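Putative beta-glucosidase (Bifidobacterium adolescentis, PDB 5WAB) hydrolyses beta-glucosides as a glycoside hydrolase of family 3, and may also release terminal alpha-L-arabinopyranosyl units from ginsenosides. Local coordinates at residues A[188-200]-A[223-235]. Sequence-based numbering, arbitrary orientation.
Sequences VKTAQPWTIMCSY and WGYEGIVMSDWGA
Strands 195-198 and 228-230 pair in parallel through a ladder in which I228 N gives to W194 O, I196 N to I228 O, M230 N to I196 O at 2.7 Å and C198 N to M230 O. Before the strands, the Q192 amide uses both its ends: NE2 gives to G224 O (3.2 Å), from above that carbonyl's plane, and OE1 accepts E226 N (3.1 Å). The chain of Q192 bends at chi2 (-79°), which turns the amide back onto the 224-226 loop. With an alanine at Q192, G224 O and E226 N would probably lose these mates, leaving that loop freer to shift. Beside it, the Y225 ring is sandwiched: I196 CD1 lies over one face, 3.5 Å from the ring centroid, in a CH-pi contact, G227 N lies over the other, and P193 O meets the edge at CE1. With CG anti to its own N (chi1 177°), Y225 reaches in toward the strands; its OH donates to I228 O, though the 2.5 Å length is doubtful. At the C-terminal ends, D232 CB sits 3.7 Å from the centroid of the Y200 ring, over its face, and A235 CB packs at Y200 CD1. A water accepts from Y200 N and donates to D232 OD2, while OD1 takes W233 N. A bound glycerol touches the D232 side chain, consistent with a pocket at this end of the sheet. T195 CG2 rests on M230 SD (3.6 Å), and M197 runs out past D232, then bends at its last torsion to put CE against W233 CZ3. These are neighbouring strands of the TIM-barrel-like domain, connected by a crossover through helix 212-222; its L219 packs on I196 and Y225, helix 271-292 covers T195 and I228, and strand 149-155 flanks 195-198 across from 228-230.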
loop_
_atom_site.group_PDB
_atom_site.type_symbol
_atom_site.label_atom_id
_atom_site.label_comp_id
_atom_site.label_asym_id
_atom_site.label_seq_id
_atom_site.Cartn_x
_atom_site.Cartn_y
_atom_site.Cartn_z
ATOM N N VAL A 188 -6.185 -11.672 -4.873
ATOM C CA VAL A 188 -7.312 -12.424 -5.421
ATOM C C VAL A 188 -7.060 -13.922 -5.312
ATOM O O VAL A 188 -7.969 -14.701 -5.000
ATOM C CB VAL A 188 -7.579 -12.005 -6.880
ATOM C CG1 VAL A 188 -8.400 -13.059 -7.601
ATOM C CG2 VAL A 188 -8.297 -10.664 -6.941
ATOM N N LYS A 189 -5.832 -14.354 -5.592
ATOM C CA LYS A 189 -5.534 -15.779 -5.557
ATOM C C LYS A 189 -5.289 -16.277 -4.134
ATOM O O LYS A 189 -5.676 -17.400 -3.797
ATOM C CB LYS A 189 -4.337 -16.085 -6.453
ATOM C CG LYS A 189 -4.657 -15.988 -7.930
ATOM C CD LYS A 189 -3.426 -16.217 -8.773
ATOM C CE LYS A 189 -3.777 -16.263 -10.242
ATOM N NZ LYS A 189 -2.564 -16.298 -11.106
ATOM N N THR A 190 -4.652 -15.473 -3.280
ATOM C CA THR A 190 -4.328 -15.961 -1.940
ATOM C C THR A 190 -5.529 -15.841 -1.022
ATOM O O THR A 190 -5.932 -16.816 -0.378
ATOM C CB THR A 190 -3.131 -15.217 -1.366
ATOM O OG1 THR A 190 -2.022 -15.394 -2.251
ATOM C CG2 THR A 190 -2.778 -15.767 0.026
ATOM N N ALA A 191 -6.104 -14.654 -0.937
ATOM C CA ALA A 191 -7.375 -14.532 -0.267
ATOM C C ALA A 191 -8.392 -14.522 -1.398
ATOM O O ALA A 191 -8.094 -14.981 -2.501
ATOM C CB ALA A 191 -7.409 -13.276 0.611
ATOM N N GLN A 192 -9.544 -13.965 -1.172
ATOM C CA GLN A 192 -10.542 -13.936 -2.227
ATOM C C GLN A 192 -11.487 -12.830 -1.812
ATOM O O GLN A 192 -12.490 -13.089 -1.133
ATOM C CB GLN A 192 -11.270 -15.275 -2.400
ATOM C CG GLN A 192 -10.584 -16.292 -3.328
ATOM C CD GLN A 192 -10.800 -15.995 -4.819
ATOM O OE1 GLN A 192 -11.671 -15.204 -5.194
ATOM N NE2 GLN A 192 -10.000 -16.635 -5.672
ATOM N N PRO A 193 -11.184 -11.587 -2.171
ATOM C CA PRO A 193 -11.999 -10.480 -1.674
ATOM C C PRO A 193 -13.420 -10.622 -2.184
ATOM O O PRO A 193 -13.653 -10.884 -3.366
ATOM C CB PRO A 193 -11.303 -9.239 -2.245
ATOM C CG PRO A 193 -9.968 -9.718 -2.746
ATOM C CD PRO A 193 -10.163 -11.142 -3.130
ATOM N N TRP A 194 -14.376 -10.465 -1.277
ATOM C CA TRP A 194 -15.758 -10.642 -1.686
ATOM C C TRP A 194 -16.209 -9.538 -2.636
ATOM O O TRP A 194 -17.228 -9.701 -3.314
ATOM C CB TRP A 194 -16.651 -10.744 -0.438
ATOM C CG TRP A 194 -16.280 -11.927 0.440
ATOM C CD1 TRP A 194 -15.443 -12.961 0.110
ATOM C CD2 TRP A 194 -16.732 -12.198 1.777
ATOM N NE1 TRP A 194 -15.342 -13.850 1.155
ATOM C CE2 TRP A 194 -16.125 -13.407 2.189
ATOM C CE3 TRP A 194 -17.591 -11.540 2.664
ATOM C CZ2 TRP A 194 -16.353 -13.967 3.448
ATOM C CZ3 TRP A 194 -17.817 -12.096 3.906
ATOM C CH2 TRP A 194 -17.197 -13.296 4.290
ATOM N N THR A 195 -15.445 -8.453 -2.733
ATOM C CA THR A 195 -15.802 -7.298 -3.541
ATOM C C THR A 195 -14.519 -6.653 -4.060
ATOM O O THR A 195 -13.489 -6.659 -3.376
ATOM C CB THR A 195 -16.641 -6.310 -2.714
ATOM O OG1 THR A 195 -17.941 -6.868 -2.485
ATOM C CG2 THR A 195 -16.800 -4.985 -3.422
ATOM N N ILE A 196 -14.574 -6.150 -5.291
ATOM C CA ILE A 196 -13.495 -5.374 -5.888
ATOM C C ILE A 196 -14.096 -4.082 -6.422
ATOM O O ILE A 196 -15.205 -4.088 -6.964
ATOM C CB ILE A 196 -12.792 -6.158 -7.015
ATOM C CG1 ILE A 196 -11.943 -7.285 -6.424
ATOM C CG2 ILE A 196 -11.935 -5.231 -7.883
ATOM C CD1 ILE A 196 -11.146 -8.036 -7.451
ATOM N N MET A 197 -13.381 -2.971 -6.249
ATOM C CA MET A 197 -13.798 -1.679 -6.784
ATOM C C MET A 197 -12.916 -1.318 -7.969
ATOM O O MET A 197 -11.688 -1.273 -7.840
ATOM C CB MET A 197 -13.717 -0.581 -5.727
ATOM C CG MET A 197 -14.163 0.780 -6.250
ATOM S SD MET A 197 -14.182 2.073 -4.993
ATOM C CE MET A 197 -14.890 1.187 -3.607
ATOM N N CYS A 198 -13.537 -1.050 -9.110
ATOM C CA CYS A 198 -12.785 -0.630 -10.276
ATOM C C CYS A 198 -12.444 0.853 -10.168
ATOM O O CYS A 198 -13.051 1.602 -9.398
ATOM C CB CYS A 198 -13.576 -0.897 -11.558
ATOM S SG CYS A 198 -14.783 0.391 -11.956
ATOM N N SER A 199 -11.464 1.276 -10.960
ATOM C CA SER A 199 -10.980 2.648 -10.934
ATOM C C SER A 199 -11.789 3.536 -11.879
ATOM O O SER A 199 -12.497 3.061 -12.768
ATOM C CB SER A 199 -9.498 2.699 -11.306
ATOM O OG SER A 199 -9.290 2.170 -12.604
ATOM N N TYR A 200 -11.657 4.851 -11.677
ATOM C CA TYR A 200 -12.322 5.817 -12.548
ATOM C C TYR A 200 -11.677 5.889 -13.921
ATOM O O TYR A 200 -12.362 6.192 -14.905
ATOM C CB TYR A 200 -12.281 7.217 -11.936
ATOM C CG TYR A 200 -13.248 7.500 -10.812
ATOM C CD1 TYR A 200 -14.610 7.604 -11.053
ATOM C CD2 TYR A 200 -12.791 7.713 -9.518
ATOM C CE1 TYR A 200 -15.494 7.887 -10.028
ATOM C CE2 TYR A 200 -13.662 7.997 -8.492
ATOM C CZ TYR A 200 -15.013 8.081 -8.749
ATOM O OH TYR A 200 -15.885 8.363 -7.723
ATOM N N TRP A 223 -7.370 -15.369 -13.422
ATOM C CA TRP A 223 -6.998 -15.396 -12.011
ATOM C C TRP A 223 -7.964 -16.188 -11.132
ATOM O O TRP A 223 -7.598 -16.547 -10.006
ATOM C CB TRP A 223 -6.895 -13.970 -11.459
ATOM C CG TRP A 223 -5.823 -13.117 -12.076
ATOM C CD1 TRP A 223 -4.858 -13.512 -12.957
ATOM C CD2 TRP A 223 -5.606 -11.718 -11.843
ATOM N NE1 TRP A 223 -4.051 -12.444 -13.285
ATOM C CE2 TRP A 223 -4.491 -11.333 -12.614
ATOM C CE3 TRP A 223 -6.245 -10.754 -11.056
ATOM C CZ2 TRP A 223 -4.007 -10.020 -12.626
ATOM C CZ3 TRP A 223 -5.760 -9.451 -11.068
ATOM C CH2 TRP A 223 -4.655 -9.098 -11.850
ATOM N N GLY A 224 -9.181 -16.465 -11.598
ATOM C CA GLY A 224 -10.140 -17.177 -10.774
ATOM C C GLY A 224 -10.808 -16.355 -9.691
ATOM O O GLY A 224 -11.127 -16.889 -8.626
ATOM N N TYR A 225 -11.024 -15.064 -9.928
ATOM C CA TYR A 225 -11.726 -14.234 -8.957
ATOM C C TYR A 225 -13.173 -14.694 -8.834
ATOM O O TYR A 225 -13.890 -14.810 -9.834
ATOM C CB TYR A 225 -11.667 -12.768 -9.375
ATOM C CG TYR A 225 -12.436 -11.835 -8.467
ATOM C CD1 TYR A 225 -12.120 -11.729 -7.118
ATOM C CD2 TYR A 225 -13.468 -11.051 -8.960
ATOM C CE1 TYR A 225 -12.818 -10.882 -6.290
ATOM C CE2 TYR A 225 -14.164 -10.195 -8.141
ATOM C CZ TYR A 225 -13.838 -10.116 -6.808
ATOM O OH TYR A 225 -14.537 -9.262 -5.988
ATOM N N GLU A 226 -13.605 -14.956 -7.605
ATOM C CA GLU A 226 -14.931 -15.501 -7.358
ATOM C C GLU A 226 -15.932 -14.457 -6.883
ATOM O O GLU A 226 -17.116 -14.774 -6.734
ATOM C CB GLU A 226 -14.835 -16.620 -6.318
ATOM C CG GLU A 226 -13.932 -17.770 -6.716
ATOM C CD GLU A 226 -13.749 -18.775 -5.592
ATOM O OE1 GLU A 226 -13.978 -18.411 -4.414
ATOM O OE2 GLU A 226 -13.374 -19.930 -5.885
ATOM N N GLY A 227 -15.494 -13.225 -6.665
ATOM C CA GLY A 227 -16.300 -12.214 -6.025
ATOM C C GLY A 227 -16.985 -11.275 -6.987
ATOM O O GLY A 227 -17.177 -11.580 -8.166
ATOM N N ILE A 228 -17.310 -10.094 -6.477
ATOM C CA ILE A 228 -18.087 -9.081 -7.179
ATOM C C ILE A 228 -17.188 -7.906 -7.533
ATOM O O ILE A 228 -16.196 -7.631 -6.848
ATOM C CB ILE A 228 -19.247 -8.634 -6.261
ATOM C CG1 ILE A 228 -20.288 -9.736 -6.161
ATOM C CG2 ILE A 228 -19.843 -7.306 -6.682
ATOM C CD1 ILE A 228 -20.460 -10.475 -7.441
ATOM N N VAL A 229 -17.541 -7.208 -8.612
ATOM C CA VAL A 229 -16.886 -5.966 -9.002
ATOM C C VAL A 229 -17.912 -4.848 -8.902
ATOM O O VAL A 229 -19.019 -4.962 -9.442
ATOM C CB VAL A 229 -16.296 -6.031 -10.422
ATOM C CG1 VAL A 229 -15.547 -4.749 -10.728
ATOM C CG2 VAL A 229 -15.399 -7.245 -10.576
ATOM N N MET A 230 -17.556 -3.784 -8.197
ATOM C CA MET A 230 -18.374 -2.587 -8.143
ATOM C C MET A 230 -17.590 -1.416 -8.709
ATOM O O MET A 230 -16.358 -1.420 -8.737
ATOM C CB MET A 230 -18.810 -2.273 -6.708
ATOM C CG MET A 230 -17.652 -2.000 -5.765
ATOM S SD MET A 230 -18.237 -1.747 -4.089
ATOM C CE MET A 230 -19.292 -0.362 -4.366
ATOM N N SER A 231 -18.317 -0.399 -9.132
ATOM C CA SER A 231 -17.691 0.794 -9.663
ATOM C C SER A 231 -17.335 1.745 -8.529
ATOM O O SER A 231 -17.929 1.717 -7.447
ATOM C CB SER A 231 -18.628 1.503 -10.634
ATOM O OG SER A 231 -19.690 2.101 -9.908
ATOM N N ASP A 232 -16.350 2.594 -8.788
ATOM C CA ASP A 232 -16.187 3.775 -7.964
ATOM C C ASP A 232 -17.362 4.722 -8.202
ATOM O O ASP A 232 -18.075 4.635 -9.207
ATOM C CB ASP A 232 -14.852 4.458 -8.264
ATOM C CG ASP A 232 -14.266 5.151 -7.050
ATOM O OD1 ASP A 232 -15.042 5.537 -6.150
ATOM O OD2 ASP A 232 -13.027 5.299 -6.987
ATOM N N TRP A 233 -17.554 5.648 -7.270
ATOM C CA TRP A 233 -18.776 6.441 -7.251
ATOM C C TRP A 233 -18.811 7.365 -8.460
ATOM O O TRP A 233 -18.084 8.362 -8.523
ATOM C CB TRP A 233 -18.886 7.217 -5.942
ATOM C CG TRP A 233 -19.569 6.450 -4.829
ATOM C CD1 TRP A 233 -20.615 6.889 -4.066
ATOM C CD2 TRP A 233 -19.280 5.118 -4.375
ATOM N NE1 TRP A 233 -20.983 5.926 -3.164
ATOM C CE2 TRP A 233 -20.183 4.828 -3.334
ATOM C CE3 TRP A 233 -18.341 4.149 -4.741
ATOM C CZ2 TRP A 233 -20.176 3.618 -2.657
ATOM C CZ3 TRP A 233 -18.341 2.942 -4.072
ATOM C CH2 TRP A 233 -19.249 2.690 -3.038
ATOM N N GLY A 234 -19.656 7.015 -9.429
ATOM C CA GLY A 234 -19.748 7.724 -10.682
ATOM C C GLY A 234 -18.964 7.109 -11.818
ATOM O O GLY A 234 -19.021 7.634 -12.936
ATOM N N ALA A 235 -18.234 6.015 -11.569
ATOM C CA ALA A 235 -17.372 5.424 -12.588
ATOM C C ALA A 235 -18.137 4.634 -13.642
ATOM O O ALA A 235 -17.570 4.329 -14.696
ATOM C CB ALA A 235 -16.327 4.519 -11.937
HETATM O O HOH W 1 -10.739 5.131 -9.189
#